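Local atomic coordinates of VP1 (Merkel cell polyomavirus, PDB entry 4FMH), a protein that forms the pentameric building blocks of the viral capsid and binds sialylated oligosaccharides at a receptor site required for infection. Residues Y48-L52 with I63-P68; G103-L107 with L271-P275. All coordinates share one frame; numbering follows the deposited sequence.

Overall arrangement
The two contacts of this jelly-roll protein follow one another in series along the chain. After strand 11-28 a long loop runs to strand 71-76; interaction 1, partly buried beside the glycan site, closes it on itself, bringing 48-52 back against 63-68 across ten intervening residues that are neither helix nor strand. Interaction 2, which is fully buried, opens later, at the turn after strand 89-101, and spans 164 residues to strand 269-287, so it neither encloses nor crosses the first. The two meet where that late strand passes 48-52: Thr49 OG1 lies 2.9 Å from Leu271 N, probably a hydrogen bond, and Tyr48 stacks on His272. The glycan-binding loop is thereby tied to the buried core.

Interaction 1. Residues Y48-L52 with I63-P68; sequences YTYDL and IKENLP. With SIA (N-acetyl-alpha-neuraminic acid), chain U.
The sialic acid site of VP1 is built partly on a surface loop, which this contact folds back on itself: Tyr50 and Asp51 of the glycan pocket rest against Glu65 and Asn66. Tyr50 N donates to Glu65 O (3.2 Å), approaching from above the carbonyl plane. Alongside, the Glu65 side chain runs the same way as the Tyr50 ring, its CB over one face, 3.8 Å from the centroid in a CH-pi contact. Ile63 CD1 adds an apolar contact at Tyr50 CD2. Asn66 suits its place because its amide can satisfy loop backbone: ND2 donates to Asp51 O (3.0 Å), the acceptor lying somewhat out of the amide plane. Thr49 OG1, turned in between its own backbone N and carbonyl carbon (chi1 62°), donates forward to Tyr50 O, while the same torsion puts CG2 on Pro68 CG (3.6 Å).

The Asp51 side chain leaves the backbone away from 63-68, and its carboxylate meets the ligand. OD1 accepts from N5 of the sialic acid at 2.8 Å, nearly straight at 163°, while OD2 forms a salt bridge to Lys264. Tyr50 CD1 meets the acetyl methyl C11 at 3.7 Å. The lysine should favour a charged carboxylate, well matched to the sugar's amide N-H.

Interaction 2. Residues G103-L107 with L271-P275; sequences GISSL and LHGLP
Leu274 reaches from strand 269-287 into the turn at 103-107, and both its methyls lie against Gly103 O, CD2 at 3.7 Å and CD1 at 3.8 Å. CD2 also nears Ser106 OG, whereas CD1 also packs on Ile104 and meets Leu107 CD1 tip to tip at 4.1 Å. Leucine suits this place because its fork spreads two methyls over the turn. Beside it, Leu107 CD2 comes to the edge of the His272 ring, 3.9 Å from His272 CD2 and near the ring plane.

A polar bridge runs next to this apolar patch. One water lies in the plane of the His272 ring, 2.7 Å from NE2, and donates to Ser106 OG at the same distance. With CG anti to the backbone N (chi1 -178°), His272 extends its imidazole toward the turn. Ser106 OG in turn donates to Gly103 O (2.7 Å), almost in line with the carbonyl bond, and Ser106 N reaches the same oxygen; two donors from one residue thus fix the turn.

This turn leads into a short 3-10 segment at 105-107, just beyond strand 89-101 of the jelly roll, and the contact joins it to the neighbouring strand of the same antiparallel sheet. Glycine fits at 103 because at its backbone angles (phi 84°, psi 22°) a side chain would crowd the carbonyl O of the residue before.

Further out, Thr47 O accepts from His272 ND1, and this bond together with the water at NE2 fixes the rotation of the imidazole. Val259 of strand 250-263 packs against His272 and Leu274. The turn is also part of a subunit interface: Ser105 OG hydrogen-bonds to Ile197 O and Trp200 O of a neighbouring subunit, whose Leu147 packs on Ser106 and Pro275.

Interaction 1. Residues Y48-L52 with I63-P68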
loop_
_atom_site.group_PDB
_atom_site.type_symbol
_atom_site.label_atom_id
_atom_site.label_comp_id
_atom_site.label_asym_id
_atom_site.label_seq_id
_atom_site.Cartn_x
_atom_site.Cartn_y
_atom_site.Cartn_z
ATOM N N TYR B 48 -16.332 -2.304 -23.781
ATOM C CA TYR B 48 -14.942 -2.498 -24.191
ATOM C C TYR B 48 -14.545 -1.510 -25.295
ATOM O O TYR B 48 -15.401 -0.839 -25.900
ATOM C CB TYR B 48 -14.709 -3.927 -24.712
ATOM C CG TYR B 48 -14.968 -5.034 -23.722
ATOM C CD1 TYR B 48 -13.921 -5.580 -22.971
ATOM C CD2 TYR B 48 -16.257 -5.560 -23.549
ATOM C CE1 TYR B 48 -14.149 -6.606 -22.060
ATOM C CE2 TYR B 48 -16.492 -6.595 -22.643
ATOM C CZ TYR B 48 -15.432 -7.104 -21.903
ATOM O OH TYR B 48 -15.654 -8.116 -21.004
ATOM N N THR B 49 -13.244 -1.432 -25.548
ATOM C CA THR B 49 -12.715 -0.790 -26.739
ATOM C C THR B 49 -12.605 -1.871 -27.816
ATOM O O THR B 49 -12.934 -3.040 -27.571
ATOM C CB THR B 49 -11.300 -0.200 -26.504
ATOM O OG1 THR B 49 -10.386 -1.255 -26.166
ATOM C CG2 THR B 49 -11.309 0.845 -25.399
ATOM N N TYR B 50 -12.150 -1.484 -29.007
ATOM C CA TYR B 50 -11.622 -2.461 -29.957
ATOM C C TYR B 50 -10.167 -2.755 -29.576
ATOM O O TYR B 50 -9.748 -2.478 -28.448
ATOM C CB TYR B 50 -11.744 -1.966 -31.411
ATOM C CG TYR B 50 -13.137 -2.070 -32.010
ATOM C CD1 TYR B 50 -14.205 -2.613 -31.285
ATOM C CD2 TYR B 50 -13.375 -1.665 -33.325
ATOM C CE1 TYR B 50 -15.473 -2.724 -31.845
ATOM C CE2 TYR B 50 -14.638 -1.769 -33.895
ATOM C CZ TYR B 50 -15.682 -2.296 -33.150
ATOM O OH TYR B 50 -16.931 -2.400 -33.716
ATOM N N ASP B 51 -9.391 -3.308 -30.498
ATOM C CA ASP B 51 -8.017 -3.678 -30.172
ATOM C C ASP B 51 -7.079 -2.482 -30.229
ATOM O O ASP B 51 -7.004 -1.776 -31.237
ATOM C CB ASP B 51 -7.544 -4.826 -31.069
ATOM C CG ASP B 51 -8.428 -6.051 -30.945
ATOM O OD1 ASP B 51 -8.717 -6.687 -31.982
ATOM O OD2 ASP B 51 -8.852 -6.372 -29.808
ATOM N N LEU B 52 -6.383 -2.251 -29.123
ATOM C CA LEU B 52 -5.463 -1.130 -29.006
ATOM C C LEU B 52 -4.077 -1.542 -29.486
ATOM O O LEU B 52 -3.497 -2.512 -28.989
ATOM C CB LEU B 52 -5.418 -0.628 -27.556
ATOM C CG LEU B 52 -6.721 0.004 -27.052
ATOM C CD1 LEU B 52 -6.840 -0.136 -25.540
ATOM C CD2 LEU B 52 -6.844 1.464 -27.477
ATOM N N ILE B 63 -9.424 5.282 -33.937
ATOM C CA ILE B 63 -10.867 5.220 -34.200
ATOM C C ILE B 63 -11.662 5.483 -32.908
ATOM O O ILE B 63 -11.149 5.276 -31.795
ATOM C CB ILE B 63 -11.280 3.856 -34.807
ATOM C CG1 ILE B 63 -10.901 2.710 -33.846
ATOM C CG2 ILE B 63 -10.654 3.686 -36.201
ATOM C CD1 ILE B 63 -11.348 1.314 -34.293
ATOM N N LYS B 64 -12.909 5.928 -33.063
ATOM C CA LYS B 64 -13.804 6.218 -31.934
ATOM C C LYS B 64 -13.861 5.073 -30.934
ATOM O O LYS B 64 -13.927 5.303 -29.722
ATOM C CB LYS B 64 -15.236 6.462 -32.416
ATOM C CG LYS B 64 -15.481 7.725 -33.204
ATOM C CD LYS B 64 -16.985 7.895 -33.460
ATOM C CE LYS B 64 -17.595 6.656 -34.123
ATOM N NZ LYS B 64 -18.988 6.419 -33.664
ATOM N N GLU B 65 -13.850 3.843 -31.452
ATOM C CA GLU B 65 -14.013 2.648 -30.619
ATOM C C GLU B 65 -12.823 2.416 -29.686
ATOM O O GLU B 65 -12.915 1.623 -28.755
ATOM C CB GLU B 65 -14.261 1.409 -31.480
ATOM C CG GLU B 65 -15.638 1.358 -32.156
ATOM C CD GLU B 65 -15.772 2.270 -33.374
ATOM O OE1 GLU B 65 -14.742 2.721 -33.934
ATOM O OE2 GLU B 65 -16.927 2.535 -33.773
ATOM N N ASN B 66 -11.722 3.125 -29.934
ATOM C CA ASN B 66 -10.516 3.003 -29.117
ATOM C C ASN B 66 -10.279 4.183 -28.181
ATOM O O ASN B 66 -9.177 4.350 -27.635
ATOM C CB ASN B 66 -9.296 2.753 -30.005
ATOM C CG ASN B 66 -9.177 1.299 -30.429
ATOM O OD1 ASN B 66 -9.947 0.442 -29.984
ATOM N ND2 ASN B 66 -8.215 1.014 -31.294
ATOM N N LEU B 67 -11.331 4.976 -27.976
ATOM C CA LEU B 67 -11.245 6.190 -27.179
ATOM C C LEU B 67 -12.280 6.208 -26.036
ATOM O O LEU B 67 -13.350 6.834 -26.171
ATOM C CB LEU B 67 -11.387 7.425 -28.091
ATOM C CG LEU B 67 -10.332 7.577 -29.208
ATOM C CD1 LEU B 67 -10.719 8.643 -30.235
ATOM C CD2 LEU B 67 -8.926 7.854 -28.636
ATOM N N PRO B 68 -11.971 5.512 -24.908
ATOM C CA PRO B 68 -12.851 5.576 -23.738
ATOM C C PRO B 68 -13.118 7.026 -23.347
ATOM O O PRO B 68 -12.213 7.875 -23.397
ATOM C CB PRO B 68 -12.051 4.847 -22.644
ATOM C CG PRO B 68 -11.203 3.874 -23.411
ATOM C CD PRO B 68 -10.820 4.614 -24.677
HETATM C C1 SIA U . -8.052 -11.265 -33.041
HETATM C C2 SIA U . -9.500 -11.565 -33.436
HETATM C C3 SIA U . -10.399 -11.446 -32.191
HETATM C C4 SIA U . -10.691 -10.005 -31.755
HETATM C C5 SIA U . -11.156 -9.150 -32.931
HETATM C C6 SIA U . -10.222 -9.278 -34.141
HETATM C C7 SIA U . -10.821 -8.543 -35.355
HETATM C C8 SIA U . -9.822 -8.251 -36.485
HETATM C C9 SIA U . -9.464 -9.477 -37.321
HETATM C C10 SIA U . -12.434 -7.101 -32.477
HETATM C C11 SIA U . -12.368 -5.696 -31.968
HETATM N N5 SIA U . -11.277 -7.772 -32.478
HETATM O O1A SIA U . -7.663 -11.559 -31.884
HETATM O O1B SIA U . -7.271 -10.747 -33.877
HETATM O O4 SIA U . -11.709 -9.975 -30.738
HETATM O O6 SIA U . -9.969 -10.662 -34.466
HETATM O O7 SIA U . -11.955 -9.269 -35.851
HETATM O O8 SIA U . -10.351 -7.248 -37.368
HETATM O O9 SIA U . -8.207 -9.978 -36.858
HETATM O O10 SIA U . -13.484 -7.584 -32.868
#

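Interaction 2. Residues G103-L107 with L271-P275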
loop_
_atom_site.group_PDB
_atom_site.type_symbol
_atom_site.label_atom_id
_atom_site.label_comp_id
_atom_site.label_asym_id
_atom_site.label_seq_id
_atom_site.Cartn_x
_atom_site.Cartn_y
_atom_site.Cartn_z
ATOM N N GLY B 103 -20.439 -4.468 -10.471
ATOM C CA GLY B 103 -19.987 -5.592 -11.293
ATOM C C GLY B 103 -18.528 -5.961 -11.104
ATOM O O GLY B 103 -17.909 -6.598 -11.973
ATOM N N ILE B 104 -17.970 -5.581 -9.959
ATOM C CA ILE B 104 -16.573 -5.892 -9.677
ATOM C C ILE B 104 -16.320 -7.409 -9.697
ATOM O O ILE B 104 -15.317 -7.872 -10.260
ATOM C CB ILE B 104 -16.091 -5.232 -8.354
ATOM C CG1 ILE B 104 -15.860 -3.728 -8.565
ATOM C CG2 ILE B 104 -14.800 -5.872 -7.883
ATOM C CD1 ILE B 104 -15.855 -2.908 -7.260
ATOM N N SER B 105 -17.249 -8.172 -9.118
ATOM C CA SER B 105 -17.147 -9.628 -9.051
ATOM C C SER B 105 -17.031 -10.311 -10.425
ATOM O O SER B 105 -16.439 -11.382 -10.535
ATOM C CB SER B 105 -18.340 -10.213 -8.284
ATOM O OG SER B 105 -19.539 -10.023 -9.006
ATOM N N SER B 106 -17.582 -9.685 -11.465
ATOM C CA SER B 106 -17.484 -10.229 -12.821
ATOM C C SER B 106 -16.037 -10.425 -13.269
ATOM O O SER B 106 -15.774 -11.214 -14.170
ATOM C CB SER B 106 -18.211 -9.327 -13.828
ATOM O OG SER B 106 -17.430 -8.180 -14.133
ATOM N N LEU B 107 -15.106 -9.695 -12.653
ATOM C CA LEU B 107 -13.704 -9.762 -13.061
ATOM C C LEU B 107 -12.943 -11.004 -12.571
ATOM O O LEU B 107 -11.769 -11.187 -12.916
ATOM C CB LEU B 107 -12.950 -8.470 -12.702
ATOM C CG LEU B 107 -13.537 -7.148 -13.235
ATOM C CD1 LEU B 107 -12.683 -5.945 -12.807
ATOM C CD2 LEU B 107 -13.718 -7.185 -14.760
ATOM N N LEU B 271 -9.334 -2.413 -23.765
ATOM C CA LEU B 271 -9.678 -1.919 -22.428
ATOM C C LEU B 271 -11.147 -2.199 -22.090
ATOM O O LEU B 271 -11.979 -2.392 -22.984
ATOM C CB LEU B 271 -9.339 -0.432 -22.278
ATOM C CG LEU B 271 -7.863 -0.072 -22.097
ATOM C CD1 LEU B 271 -7.671 1.415 -22.304
ATOM C CD2 LEU B 271 -7.337 -0.512 -20.708
ATOM N N HIS B 272 -11.448 -2.230 -20.794
ATOM C CA HIS B 272 -12.767 -2.600 -20.289
ATOM C C HIS B 272 -13.120 -1.639 -19.162
ATOM O O HIS B 272 -12.245 -1.209 -18.404
ATOM C CB HIS B 272 -12.719 -4.047 -19.775
ATOM C CG HIS B 272 -14.024 -4.582 -19.260
ATOM N ND1 HIS B 272 -15.229 -4.385 -19.900
ATOM C CD2 HIS B 272 -14.297 -5.366 -18.188
ATOM C CE1 HIS B 272 -16.190 -4.992 -19.226
ATOM N NE2 HIS B 272 -15.650 -5.596 -18.184
ATOM N N GLY B 273 -14.399 -1.290 -19.067
ATOM C CA GLY B 273 -14.876 -0.440 -17.981
ATOM C C GLY B 273 -16.058 -1.066 -17.268
ATOM O O GLY B 273 -16.675 -1.998 -17.785
ATOM N N LEU B 274 -16.366 -0.557 -16.075
ATOM C CA LEU B 274 -17.539 -1.000 -15.317
ATOM C C LEU B 274 -18.475 0.179 -15.024
ATOM O O LEU B 274 -18.029 1.332 -15.042
ATOM C CB LEU B 274 -17.099 -1.684 -14.011
ATOM C CG LEU B 274 -16.418 -3.050 -14.141
ATOM C CD1 LEU B 274 -15.920 -3.496 -12.764
ATOM C CD2 LEU B 274 -17.390 -4.089 -14.709
ATOM N N PRO B 275 -19.770 -0.103 -14.761
ATOM C CA PRO B 275 -20.728 0.948 -14.412
ATOM C C PRO B 275 -20.482 1.462 -13.000
ATOM O O PRO B 275 -19.796 0.806 -12.199
ATOM C CB PRO B 275 -22.086 0.224 -14.434
ATOM C CG PRO B 275 -21.826 -1.141 -14.975
ATOM C CD PRO B 275 -20.394 -1.435 -14.677
HETATM O O HOH W 1 -17.072 -7.314 -16.717
#